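Side-chain contact in tyrosinase (Burkholderia thailandensis, PDB 5ZRD), which probably hydroxylates monophenols to catechols at a pair of copper ions, as a tyrosinase that remains efficient at acidic pH: residues A[495-498]-A[499-502]. Sequence-based numbering, arbitrary orientation.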
ATOM      1  N   ALA A 495      -7.776  32.635  45.978  1.00 37.92           N
ATOM      2  CA  ALA A 495      -8.969  32.086  45.358  1.00 37.24           C
ATOM      3  C   ALA A 495      -9.714  33.178  44.583  1.00 39.12           C
ATOM      4  O   ALA A 495     -10.217  32.936  43.483  1.00 42.56           O
ATOM      5  CB  ALA A 495      -9.834  31.466  46.406  1.00 35.84           C
ATOM      6  N   ASP A 496      -9.766  34.370  45.155  1.00 37.01           N
ATOM      7  CA  ASP A 496     -10.512  35.457  44.587  1.00 36.40           C
ATOM      8  C   ASP A 496      -9.814  36.068  43.385  1.00 35.35           C
ATOM      9  O   ASP A 496     -10.427  36.793  42.628  1.00 39.86           O
ATOM     10  CB  ASP A 496     -10.836  36.505  45.649  1.00 41.71           C
ATOM     11  CG  ASP A 496      -9.588  37.009  46.417  1.00 42.25           C
ATOM     12  OD1 ASP A 496      -8.973  36.229  47.204  1.00 42.77           O
ATOM     13  OD2 ASP A 496      -9.247  38.201  46.258  1.00 41.79           O
ATOM     14  N   ASP A 497      -8.536  35.787  43.189  1.00 36.67           N
ATOM     15  CA  ASP A 497      -7.812  36.274  42.019  1.00 36.09           C
ATOM     16  C   ASP A 497      -8.054  35.460  40.728  1.00 36.87           C
ATOM     17  O   ASP A 497      -7.729  35.936  39.633  1.00 37.37           O
ATOM     18  CB  ASP A 497      -6.312  36.280  42.281  1.00 46.31           C
ATOM     19  CG  ASP A 497      -5.790  37.565  42.966  1.00 49.41           C
ATOM     20  OD1 ASP A 497      -6.521  38.540  43.211  1.00 44.39           O
ATOM     21  OD2 ASP A 497      -4.571  37.558  43.229  1.00 57.23           O
ATOM     22  N   VAL A 498      -8.640  34.261  40.824  1.00 36.71           N
ATOM     23  CA  VAL A 498      -8.812  33.408  39.629  1.00 35.33           C
ATOM     24  C   VAL A 498      -9.583  34.142  38.539  1.00 34.67           C
ATOM     25  O   VAL A 498      -9.122  34.152  37.402  1.00 34.88           O
ATOM     26  CB  VAL A 498      -9.469  32.056  39.946  1.00 34.96           C
ATOM     27  CG1 VAL A 498      -9.932  31.346  38.685  1.00 34.48           C
ATOM     28  CG2 VAL A 498      -8.492  31.177  40.718  1.00 36.63           C
ATOM     29  N   PRO A 499     -10.721  34.776  38.871  1.00 37.56           N
ATOM     30  CA  PRO A 499     -11.465  35.434  37.798  1.00 36.02           C
ATOM     31  C   PRO A 499     -10.720  36.596  37.125  1.00 36.57           C
ATOM     32  O   PRO A 499     -11.083  36.956  36.043  1.00 39.79           O
ATOM     33  CB  PRO A 499     -12.723  35.987  38.441  1.00 37.15           C
ATOM     34  CG  PRO A 499     -12.868  35.146  39.678  1.00 38.89           C
ATOM     35  CD  PRO A 499     -11.453  34.885  40.133  1.00 36.67           C
ATOM     36  N   LYS A 500      -9.687  37.141  37.729  1.00 35.22           N
ATOM     37  CA  LYS A 500      -8.998  38.261  37.125  1.00 40.10           C
ATOM     38  C   LYS A 500      -7.765  37.794  36.334  1.00 44.46           C
ATOM     39  O   LYS A 500      -6.976  38.634  35.882  1.00 43.00           O
ATOM     40  CB  LYS A 500      -8.484  39.207  38.205  1.00 38.94           C
ATOM     41  CG  LYS A 500      -9.490  39.612  39.267  1.00 40.17           C
ATOM     42  CD  LYS A 500      -8.831  40.532  40.257  1.00 42.31           C
ATOM     43  CE  LYS A 500      -9.660  40.845  41.477  1.00 44.39           C
ATOM     44  NZ  LYS A 500      -8.760  41.070  42.631  1.00 48.38           N
ATOM     45  N   ALA A 501      -7.580  36.483  36.174  1.00 40.51           N
ATOM     46  CA  ALA A 501      -6.300  35.943  35.673  1.00 41.83           C
ATOM     47  C   ALA A 501      -6.316  35.846  34.149  1.00 41.01           C
ATOM     48  O   ALA A 501      -7.360  35.542  33.536  1.00 38.45           O
ATOM     49  CB  ALA A 501      -6.020  34.596  36.290  1.00 42.01           C
ATOM     50  N   LYS A 502      -5.170  36.206  33.565  1.00 43.07           N
ATOM     51  CA  LYS A 502      -4.906  35.954  32.152  1.00 48.27           C
ATOM     52  C   LYS A 502      -3.891  34.813  32.105  1.00 43.04           C
ATOM     53  O   LYS A 502      -2.833  34.893  32.724  1.00 36.19           O
ATOM     54  CB  LYS A 502      -4.439  37.222  31.433  1.00 59.17           C
ATOM     55  CG  LYS A 502      -5.506  38.316  31.306  1.00 74.38           C
ATOM     56  CD  LYS A 502      -4.984  39.741  31.582  1.00 85.97           C
ATOM     57  CE  LYS A 502      -4.892  40.101  33.059  1.00 84.27           C
ATOM     58  NZ  LYS A 502      -3.531  40.558  33.451  1.00 79.01           N
TER
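P499 follows V498 directly, and its side chain crosses that of the valine at about a right angle, with CD 3.5 Å from V498 CB, closer than usual van der Waals contact, as the direct peptide link between the two residues imposes. The isopropyl group has CG1 anti to the backbone N (chi1 166°), which leaves this methyl beside the peptide link into the proline, 3.5 Å from P499 N. The same ring carbon, P499 CD, also comes within 3.3 Å of D496 O. Having no N-H, the proline donates nothing to the carbonyls of the preceding turn, and the next backbone donor is K500.

K500 makes two links to D497. Its backbone N donates to D497 O at 3.0 Å, while its side chain, extended until a bend at chi4, runs back over the turn to bring NZ 3.4 Å from D497 OD1. The bond within this salt bridge is weak, and D496 OD2, at 4.7 Å from K500 NZ, would place a second negative charge nearby, without contact.

The three-residue spacing of the K500 N to D497 O bond is that of a 3-10 helix, here a short surface segment in the connection between strands 485-489 and 502-509, far from the copper centre.

A501 repeats the spacing: its N donates to V498 O at 3.1 Å, and its CB packs 3.3 Å from that same oxygen. A501 also touches M493, while V498, the buried residue of the turn, leans on S423. At K502 the chain enters strand 502-509, where NZ is hydrogen-bonded to T450 OG1 on the adjacent strand 441-450.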